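Local coordinates for fatty acid-binding protein TM_1468 (Thermotoga maritima, PDB 1VPV) that binds long-chain fatty acids such as palmitate and may take part in lipid transport or fatty acid metabolism, at residues Y126-L131 / E156-L161; A141-E146 / K241-G246; R216-D221 / I225-E230. All coordinates share one frame; numbering follows the deposited sequence.

Interaction 1 of 3, residues Y126-L131 / E156-L161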
loop_
_atom_site.group_PDB
_atom_site.type_symbol
_atom_site.label_atom_id
_atom_site.label_comp_id
_atom_site.label_asym_id
_atom_site.label_seq_id
_atom_site.Cartn_x
_atom_site.Cartn_y
_atom_site.Cartn_z
ATOM N N TYR A 126 -2.704 -8.109 17.277
ATOM C CA TYR A 126 -3.884 -7.381 16.852
ATOM C C TYR A 126 -3.802 -7.133 15.356
ATOM O O TYR A 126 -2.853 -6.536 14.880
ATOM C CB TYR A 126 -3.947 -6.080 17.606
ATOM C CG TYR A 126 -4.182 -6.282 19.074
ATOM C CD1 TYR A 126 -5.467 -6.322 19.592
ATOM C CD2 TYR A 126 -3.119 -6.405 19.956
ATOM C CE1 TYR A 126 -5.684 -6.491 20.958
ATOM C CE2 TYR A 126 -3.326 -6.573 21.308
ATOM C CZ TYR A 126 -4.606 -6.623 21.803
ATOM O OH TYR A 126 -4.811 -6.817 23.153
ATOM N N VAL A 127 -4.794 -7.607 14.616
ATOM C CA VAL A 127 -4.756 -7.520 13.179
ATOM C C VAL A 127 -5.767 -6.520 12.686
ATOM O O VAL A 127 -6.934 -6.661 12.963
ATOM C CB VAL A 127 -5.072 -8.861 12.512
ATOM C CG1 VAL A 127 -4.717 -8.771 11.000
ATOM C CG2 VAL A 127 -4.307 -9.991 13.172
ATOM N N VAL A 128 -5.295 -5.516 11.957
ATOM C CA VAL A 128 -6.150 -4.470 11.419
ATOM C C VAL A 128 -6.289 -4.617 9.913
ATOM O O VAL A 128 -5.268 -4.617 9.164
ATOM C CB VAL A 128 -5.592 -3.074 11.739
ATOM C CG1 VAL A 128 -6.472 -1.979 11.131
ATOM C CG2 VAL A 128 -5.536 -2.896 13.222
ATOM N N ASP A 129 -7.545 -4.798 9.492
ATOM C CA ASP A 129 -7.965 -4.760 8.085
ATOM C C ASP A 129 -7.999 -3.302 7.620
ATOM O O ASP A 129 -8.999 -2.638 7.804
ATOM C CB ASP A 129 -9.373 -5.384 7.901
ATOM C CG ASP A 129 -9.794 -5.492 6.394
ATOM O OD1 ASP A 129 -9.003 -5.071 5.519
ATOM O OD2 ASP A 129 -10.900 -6.011 6.071
ATOM N N THR A 130 -6.939 -2.820 6.977
ATOM C CA THR A 130 -6.871 -1.417 6.602
ATOM C C THR A 130 -7.866 -1.006 5.525
ATOM O O THR A 130 -8.052 0.185 5.325
ATOM C CB THR A 130 -5.506 -1.033 6.018
ATOM O OG1 THR A 130 -5.273 -1.815 4.854
ATOM C CG2 THR A 130 -4.418 -1.260 7.010
ATOM N N LEU A 131 -8.433 -1.968 4.784
ATOM C CA LEU A 131 -9.247 -1.658 3.588
ATOM C C LEU A 131 -8.463 -0.798 2.573
ATOM O O LEU A 131 -9.035 -0.028 1.812
ATOM C CB LEU A 131 -10.586 -0.989 3.952
ATOM C CG LEU A 131 -11.468 -1.767 4.948
ATOM C CD1 LEU A 131 -12.724 -0.971 5.276
ATOM C CD2 LEU A 131 -11.875 -3.197 4.474
ATOM N N GLU A 156 -6.076 2.417 22.642
ATOM C CA GLU A 156 -6.170 3.793 22.162
ATOM C C GLU A 156 -5.755 3.877 20.703
ATOM O O GLU A 156 -6.416 4.529 19.923
ATOM C CB GLU A 156 -5.366 4.755 23.056
ATOM C CG GLU A 156 -6.021 4.925 24.463
ATOM C CD GLU A 156 -5.161 5.654 25.518
ATOM O OE1 GLU A 156 -3.915 5.558 25.495
ATOM O OE2 GLU A 156 -5.762 6.310 26.413
ATOM N N VAL A 157 -4.711 3.162 20.301
ATOM C CA VAL A 157 -4.305 3.201 18.896
ATOM C C VAL A 157 -5.407 2.648 17.972
ATOM O O VAL A 157 -5.787 3.274 16.977
ATOM C CB VAL A 157 -3.001 2.451 18.676
ATOM C CG1 VAL A 157 -2.680 2.368 17.197
ATOM C CG2 VAL A 157 -1.886 3.153 19.405
ATOM N N LEU A 158 -5.935 1.479 18.322
ATOM C CA LEU A 158 -6.933 0.833 17.475
ATOM C C LEU A 158 -8.188 1.681 17.327
ATOM O O LEU A 158 -8.691 1.842 16.215
ATOM C CB LEU A 158 -7.252 -0.555 18.003
ATOM C CG LEU A 158 -6.045 -1.492 17.851
ATOM C CD1 LEU A 158 -6.225 -2.704 18.732
ATOM C CD2 LEU A 158 -5.817 -1.934 16.392
ATOM N N LYS A 159 -8.642 2.289 18.425
ATOM C CA LYS A 159 -9.805 3.187 18.389
ATOM C C LYS A 159 -9.558 4.385 17.462
ATOM O O LYS A 159 -10.443 4.713 16.636
ATOM C CB LYS A 159 -10.222 3.670 19.788
ATOM C CG LYS A 159 -11.716 3.986 19.889
ATOM C CD LYS A 159 -12.028 5.330 20.571
ATOM C CE LYS A 159 -12.278 5.214 22.053
ATOM N NZ LYS A 159 -13.521 4.432 22.327
ATOM N N LYS A 160 -8.368 5.001 17.553
ATOM C CA LYS A 160 -8.043 6.160 16.706
ATOM C C LYS A 160 -7.890 5.818 15.228
ATOM O O LYS A 160 -8.417 6.546 14.387
ATOM C CB LYS A 160 -6.800 6.931 17.180
ATOM C CG LYS A 160 -7.086 8.358 17.630
ATOM C CD LYS A 160 -7.500 9.284 16.488
ATOM C CE LYS A 160 -7.830 10.723 17.001
ATOM N NZ LYS A 160 -9.033 10.760 17.848
ATOM N N LEU A 161 -7.180 4.742 14.898
ATOM C CA LEU A 161 -7.120 4.273 13.485
ATOM C C LEU A 161 -8.509 4.086 12.931
ATOM O O LEU A 161 -8.798 4.528 11.814
ATOM C CB LEU A 161 -6.391 2.948 13.336
ATOM C CG LEU A 161 -4.932 2.869 13.785
ATOM C CD1 LEU A 161 -4.409 1.498 13.403
ATOM C CD2 LEU A 161 -4.041 3.965 13.187
#
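Leu158 of helix 154-166 places its two methyl groups against two residues of strand 125-129, CD2 on Val128 and CD1 on Tyr126. The tight point is Val128 CG2 to Leu158 CD2, at 3.3 Å, where the two side chains slide past each other in opposite directions; this is very close for methyl groups. CG of Leu158 is anti to its own carbonyl carbon (chi1 -68°), which brings the branched end over the strand at the point where the backbones of Val128 and Leu158 come nearest, CA to CA 8.1 Å. The contact slackens on both sides of this pair. One helical turn on, Leu161 faces the strand but its CD1 comes no nearer than 4.5 Å to Val128 CG2. At Tyr126, the exposed member of the contact, the phenol crosses Leu158 at about a right angle. Leu158 CD1 meets the near part of the ring obliquely, 3.8 Å from Tyr126 CD1. The ring also touches Val97, Leu99 and Ile154, and Leu158 reaches Leu99 as well, so the leucine spans two neighbouring parallel strands. Val127 points the other way and packs on helix 110-118, giving helices on both faces of the sheet, as in an alpha/beta/alpha layer. Past the contact the chain turns: Asp129 OD1 accepts from Leu131 N at 3.2 Å (angle 155°) in an Asx turn, the N-H arriving from well above the carboxylate plane, while Asp129 OD2 is hydrogen-bonded to Ser105 OG. Across the two segments everything that touches is hydrocarbon. Between these two segments the joint therefore depends on van der Waals packing, probably with some hydrophobic gain, centred on one leucine, and no directional bond sets its angle.

Interaction 2 of 3, residues A141-E146 / K241-G246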
loop_
_atom_site.group_PDB
_atom_site.type_symbol
_atom_site.label_atom_id
_atom_site.label_comp_id
_atom_site.label_asym_id
_atom_site.label_seq_id
_atom_site.Cartn_x
_atom_site.Cartn_y
_atom_site.Cartn_z
ATOM N N ALA A 141 0.403 3.054 9.767
ATOM C CA ALA A 141 1.476 2.428 10.554
ATOM C C ALA A 141 2.362 3.437 11.226
ATOM O O ALA A 141 2.736 3.262 12.395
ATOM C CB ALA A 141 2.324 1.533 9.694
ATOM N N ARG A 142 2.773 4.451 10.473
ATOM C CA ARG A 142 3.518 5.569 11.040
ATOM C C ARG A 142 2.756 6.179 12.197
ATOM O O ARG A 142 3.325 6.412 13.269
ATOM C CB ARG A 142 3.788 6.643 10.023
ATOM C CG ARG A 142 4.486 7.873 10.619
ATOM C CD ARG A 142 5.113 8.749 9.565
ATOM N NE ARG A 142 4.092 9.201 8.616
ATOM C CZ ARG A 142 4.340 9.964 7.553
ATOM N NH1 ARG A 142 5.563 10.409 7.303
ATOM N NH2 ARG A 142 3.347 10.307 6.742
ATOM N N VAL A 143 1.479 6.433 11.969
ATOM C CA VAL A 143 0.643 7.101 12.962
ATOM C C VAL A 143 0.540 6.246 14.203
ATOM O O VAL A 143 0.621 6.756 15.286
ATOM C CB VAL A 143 -0.779 7.404 12.408
ATOM C CG1 VAL A 143 -1.685 7.858 13.503
ATOM C CG2 VAL A 143 -0.708 8.490 11.298
ATOM N N ALA A 144 0.369 4.937 14.037
ATOM C CA ALA A 144 0.357 4.042 15.172
ATOM C C ALA A 144 1.653 4.128 15.945
ATOM O O ALA A 144 1.659 4.060 17.187
ATOM C CB ALA A 144 0.139 2.629 14.729
ATOM N N ARG A 145 2.764 4.270 15.233
ATOM C CA ARG A 145 4.059 4.316 15.933
ATOM C C ARG A 145 4.156 5.587 16.753
ATOM O O ARG A 145 4.531 5.565 17.933
ATOM C CB ARG A 145 5.239 4.250 14.948
ATOM C CG ARG A 145 6.607 4.329 15.629
ATOM C CD ARG A 145 6.778 3.233 16.741
ATOM N NE ARG A 145 7.003 1.910 16.145
ATOM C CZ ARG A 145 6.851 0.744 16.769
ATOM N NH1 ARG A 145 6.455 0.678 18.022
ATOM N NH2 ARG A 145 7.086 -0.377 16.119
ATOM N N GLU A 146 3.799 6.699 16.122
ATOM C CA GLU A 146 3.965 7.999 16.749
ATOM C C GLU A 146 3.143 8.029 18.018
ATOM O O GLU A 146 3.647 8.420 19.065
ATOM C CB GLU A 146 3.580 9.134 15.812
ATOM C CG GLU A 146 4.509 9.209 14.611
ATOM C CD GLU A 146 3.938 10.057 13.470
ATOM O OE1 GLU A 146 2.729 9.960 13.158
ATOM O OE2 GLU A 146 4.716 10.827 12.879
ATOM N N LYS A 241 -4.037 20.207 5.070
ATOM C CA LYS A 241 -2.744 19.684 5.492
ATOM C C LYS A 241 -2.678 18.194 5.208
ATOM O O LYS A 241 -3.522 17.440 5.696
ATOM C CB LYS A 241 -2.559 19.878 6.990
ATOM C CG LYS A 241 -1.668 21.029 7.435
ATOM C CD LYS A 241 -1.023 20.651 8.801
ATOM C CE LYS A 241 -0.459 21.819 9.530
ATOM N NZ LYS A 241 -1.566 22.749 9.829
ATOM N N LEU A 242 -1.654 17.765 4.476
ATOM C CA LEU A 242 -1.538 16.381 4.082
ATOM C C LEU A 242 -0.165 15.807 4.413
ATOM O O LEU A 242 0.814 16.539 4.452
ATOM C CB LEU A 242 -1.697 16.278 2.570
ATOM C CG LEU A 242 -2.917 16.788 1.825
ATOM C CD1 LEU A 242 -2.782 16.341 0.385
ATOM C CD2 LEU A 242 -4.230 16.252 2.447
ATOM N N ARG A 243 -0.092 14.495 4.623
ATOM C CA ARG A 243 1.183 13.761 4.470
ATOM C C ARG A 243 0.987 12.718 3.364
ATOM O O ARG A 243 -0.111 12.221 3.178
ATOM C CB ARG A 243 1.630 13.108 5.771
ATOM C CG ARG A 243 1.961 14.101 6.865
ATOM C CD ARG A 243 2.747 13.472 8.027
ATOM N NE ARG A 243 1.948 12.447 8.705
ATOM C CZ ARG A 243 2.236 11.916 9.899
ATOM N NH1 ARG A 243 3.298 12.307 10.562
ATOM N NH2 ARG A 243 1.439 10.992 10.445
ATOM N N VAL A 244 2.051 12.382 2.650
ATOM C CA VAL A 244 1.945 11.670 1.366
ATOM C C VAL A 244 3.096 10.682 1.128
ATOM O O VAL A 244 4.263 10.989 1.395
ATOM C CB VAL A 244 1.996 12.682 0.193
ATOM C CG1 VAL A 244 1.756 11.998 -1.135
ATOM C CG2 VAL A 244 0.973 13.770 0.396
ATOM N N ILE A 245 2.756 9.507 0.613
ATOM C CA ILE A 245 3.725 8.617 0.005
ATOM C C ILE A 245 3.398 8.561 -1.477
ATOM O O ILE A 245 2.351 8.103 -1.844
ATOM C CB ILE A 245 3.653 7.209 0.616
ATOM C CG1 ILE A 245 3.910 7.291 2.123
ATOM C CG2 ILE A 245 4.681 6.251 -0.033
ATOM C CD1 ILE A 245 3.890 5.913 2.814
ATOM N N GLY A 246 4.286 9.068 -2.323
ATOM C CA GLY A 246 4.183 8.865 -3.758
ATOM C C GLY A 246 4.644 7.461 -4.111
ATOM O O GLY A 246 5.726 7.013 -3.659
HETATM O O HOH W 1 4.908 11.331 4.132
#
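Across the seam between the two alpha/beta halves of the DegV fold, Arg243 of strand 241-248 reaches Glu146 and Arg142 of helix 138-149. Arg243 grips the carboxylate end-on, NH2 bonding Glu146 OE1 at 3.2 Å (164°) and NH1 bonding Glu146 OE2 at 3.1 Å. Both oxygens use their syn lone pairs, and the two flat groups are nearly coplanar. Val143 CG2 lies near the same plane, off the NH2 corner, 3.4 Å from Arg243 NH2. Over one face lies the guanidinium of Arg142, turned there by the bend in its chain at chi3 (59°); the centres are 3.7 Å apart and the planes 22° apart, with Arg142 NE over the middle of Arg243. Water 1 accepts from Arg142 NH2 at 3.2 Å and donates to Val244 O at 2.8 Å. Beyond the segments, Arg243 NE pairs with Glu294 and Arg142 NH1 with Asp270. A leucine in place of Arg243 would probably leave Glu146 and Glu294 without this shared cation and Arg142 without the flat group it lies on. With carboxylates placed round the rims, the stacked arginines form part of a charge network that probably compensates their like charges and links helix to strand.

Interaction 3 of 3, residues R216-D221 / I225-E230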
loop_
_atom_site.group_PDB
_atom_site.type_symbol
_atom_site.label_atom_id
_atom_site.label_comp_id
_atom_site.label_asym_id
_atom_site.label_seq_id
_atom_site.Cartn_x
_atom_site.Cartn_y
_atom_site.Cartn_z
ATOM N N ARG A 216 -12.251 7.250 -13.867
ATOM C CA ARG A 216 -12.027 8.130 -15.014
ATOM C C ARG A 216 -11.038 7.538 -16.007
ATOM O O ARG A 216 -10.083 6.872 -15.624
ATOM C CB ARG A 216 -11.500 9.484 -14.539
ATOM C CG ARG A 216 -12.017 10.636 -15.323
ATOM C CD ARG A 216 -11.824 11.902 -14.568
ATOM N NE ARG A 216 -11.935 13.069 -15.433
ATOM C CZ ARG A 216 -11.579 14.307 -15.086
ATOM N NH1 ARG A 216 -11.076 14.551 -13.882
ATOM N NH2 ARG A 216 -11.725 15.311 -15.959
ATOM N N LYS A 217 -11.306 7.759 -17.282
ATOM C CA LYS A 217 -10.371 7.462 -18.357
ATOM C C LYS A 217 -10.012 8.799 -18.921
ATOM O O LYS A 217 -10.886 9.589 -19.241
ATOM C CB LYS A 217 -11.006 6.654 -19.489
ATOM C CG LYS A 217 -11.669 5.363 -19.051
ATOM C CD LYS A 217 -12.723 4.842 -20.086
ATOM C CE LYS A 217 -12.065 3.925 -21.122
ATOM N NZ LYS A 217 -13.065 3.178 -21.948
ATOM N N VAL A 218 -8.733 9.073 -19.046
ATOM C CA VAL A 218 -8.294 10.297 -19.691
ATOM C C VAL A 218 -7.140 9.932 -20.644
ATOM O O VAL A 218 -6.724 8.745 -20.724
ATOM C CB VAL A 218 -7.823 11.307 -18.650
ATOM C CG1 VAL A 218 -8.890 11.557 -17.599
ATOM C CG2 VAL A 218 -6.546 10.814 -17.986
ATOM N N ARG A 219 -6.585 10.941 -21.309
ATOM C CA ARG A 219 -5.417 10.712 -22.140
ATOM C C ARG A 219 -4.194 11.511 -21.685
ATOM O O ARG A 219 -4.241 12.761 -21.521
ATOM C CB ARG A 219 -5.738 11.026 -23.591
ATOM C CG ARG A 219 -6.668 10.015 -24.250
ATOM C CD ARG A 219 -7.039 10.454 -25.662
ATOM N NE ARG A 219 -6.138 9.892 -26.641
ATOM C CZ ARG A 219 -5.814 10.480 -27.785
ATOM N NH1 ARG A 219 -6.326 11.664 -28.097
ATOM N NH2 ARG A 219 -4.960 9.885 -28.616
ATOM N N GLY A 220 -3.096 10.779 -21.501
ATOM C CA GLY A 220 -1.796 11.366 -21.150
ATOM C C GLY A 220 -1.657 11.687 -19.682
ATOM O O GLY A 220 -2.659 11.825 -18.951
ATOM N N ASP A 221 -0.407 11.845 -19.259
ATOM C CA ASP A 221 -0.042 12.004 -17.830
ATOM C C ASP A 221 -0.594 13.245 -17.207
ATOM O O ASP A 221 -1.033 13.229 -16.053
ATOM C CB ASP A 221 1.473 12.106 -17.667
ATOM C CG ASP A 221 2.196 10.841 -18.031
ATOM O OD1 ASP A 221 1.533 9.796 -18.188
ATOM O OD2 ASP A 221 3.449 10.891 -18.114
ATOM N N ILE A 225 -2.803 13.064 -13.926
ATOM C CA ILE A 225 -2.375 13.746 -12.706
ATOM C C ILE A 225 -3.508 14.620 -12.185
ATOM O O ILE A 225 -3.862 14.511 -11.006
ATOM C CB ILE A 225 -1.085 14.615 -12.964
ATOM C CG1 ILE A 225 0.165 13.735 -13.016
ATOM C CG2 ILE A 225 -0.914 15.734 -11.944
ATOM C CD1 ILE A 225 1.355 14.456 -13.726
ATOM N N GLU A 226 -4.072 15.470 -13.057
ATOM C CA GLU A 226 -5.210 16.326 -12.671
ATOM C C GLU A 226 -6.374 15.500 -12.131
ATOM O O GLU A 226 -6.968 15.834 -11.103
ATOM C CB GLU A 226 -5.724 17.157 -13.838
ATOM C CG GLU A 226 -4.859 18.347 -14.271
ATOM C CD GLU A 226 -5.229 18.910 -15.693
ATOM O OE1 GLU A 226 -6.434 18.911 -16.070
ATOM O OE2 GLU A 226 -4.306 19.359 -16.424
ATOM N N ALA A 227 -6.704 14.414 -12.823
ATOM C CA ALA A 227 -7.806 13.551 -12.392
ATOM C C ALA A 227 -7.606 13.004 -10.970
ATOM O O ALA A 227 -8.577 12.872 -10.219
ATOM C CB ALA A 227 -7.987 12.406 -13.355
ATOM N N LEU A 228 -6.361 12.697 -10.597
ATOM C CA LEU A 228 -6.109 12.059 -9.280
ATOM C C LEU A 228 -6.339 13.064 -8.174
ATOM O O LEU A 228 -6.857 12.734 -7.105
ATOM C CB LEU A 228 -4.665 11.520 -9.169
ATOM C CG LEU A 228 -4.146 10.370 -10.049
ATOM C CD1 LEU A 228 -3.032 9.558 -9.313
ATOM C CD2 LEU A 228 -5.266 9.479 -10.433
ATOM N N ILE A 229 -5.910 14.292 -8.457
ATOM C CA ILE A 229 -5.990 15.377 -7.534
ATOM C C ILE A 229 -7.432 15.860 -7.447
ATOM O O ILE A 229 -7.874 16.213 -6.365
ATOM C CB ILE A 229 -5.016 16.524 -7.920
ATOM C CG1 ILE A 229 -3.573 16.055 -7.696
ATOM C CG2 ILE A 229 -5.291 17.794 -7.090
ATOM C CD1 ILE A 229 -2.532 16.946 -8.322
ATOM N N GLU A 230 -8.157 15.857 -8.563
ATOM C CA GLU A 230 -9.585 16.220 -8.519
ATOM C C GLU A 230 -10.395 15.200 -7.709
ATOM O O GLU A 230 -11.311 15.581 -6.998
ATOM C CB GLU A 230 -10.190 16.442 -9.920
ATOM C CG GLU A 230 -9.554 17.607 -10.655
ATOM C CD GLU A 230 -10.219 17.949 -11.987
ATOM O OE1 GLU A 230 -11.368 18.467 -11.972
ATOM O OE2 GLU A 230 -9.578 17.744 -13.052
HETATM O O HOH W 2 -12.640 18.106 -14.833
#
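Strand 216-219 leads into helix 220-232, which folds back over it: the short axes of 216-219 and 225-230 pass 9.5 Å apart at 150° between their directions. This is a beta-alpha connection in an alpha/beta layer, the helix packing back on its own strand. Arg216 and Ala227 face each other there, CA to CA 7.4 Å. The reversal passes through Gly220, whose positive phi favours glycine. Asp221 O then accepts from Ile225 N at 2.8 Å and 170°, an i to i+4 helical bond. Asp221 turns its carboxylate away from the helix segment, and its OD1 pairs with Arg202 on the adjacent strand. Ile225 CG1, anti to the carbonyl carbon and beside the backbone N (chi1 -78°), lies 3.3 Å from the same Asp221 O, while its side chain also packs on Glu257 and Thr261 of helix 252-263. Farther along, buried Ala227 offers CB to the strand. Val218 CG1 stands a loose 4.4 Å from Ala227 CB, and the aliphatic end of Arg216 passes alongside, CD to Ala227 CB 4.1 Å. The small side chain probably lets the arginine, extended from CG to NE, lie close across the helix surface to reach Glu230. The salt bridge there is long, Arg216 NH1 to Glu230 OE2 3.6 Å. The carboxylate sits at the guanidinium edge but is turned nearly perpendicular to its plane, so the two groups do not make a paired, coplanar grip. Water 2 adds a second link on this side, accepting weakly from Arg216 NH2 and donating to Glu230 OE1 at 3.2 Å.

Overall arrangement
From the N terminus, strand 125-129 leads through helix 138-149 to helix 154-166, and interaction 1 closes this loop by packing the last helix on the strand. Interaction 2 starts inside that loop, at 141-146, and closes only at strand 241-248, so the two cross along the chain; they also touch, Val157 CG1 lying 3.8 Å from Ala144 CB. Interaction 3 is nested within the long loop of interaction 2, closing the short strand-to-helix turn at 216-230. Interactions 2 and 3 reach the same second sheet, their nearest atoms about 8 Å apart. Interaction 1 belongs to the first sheet, and interaction 2 joins the two halves.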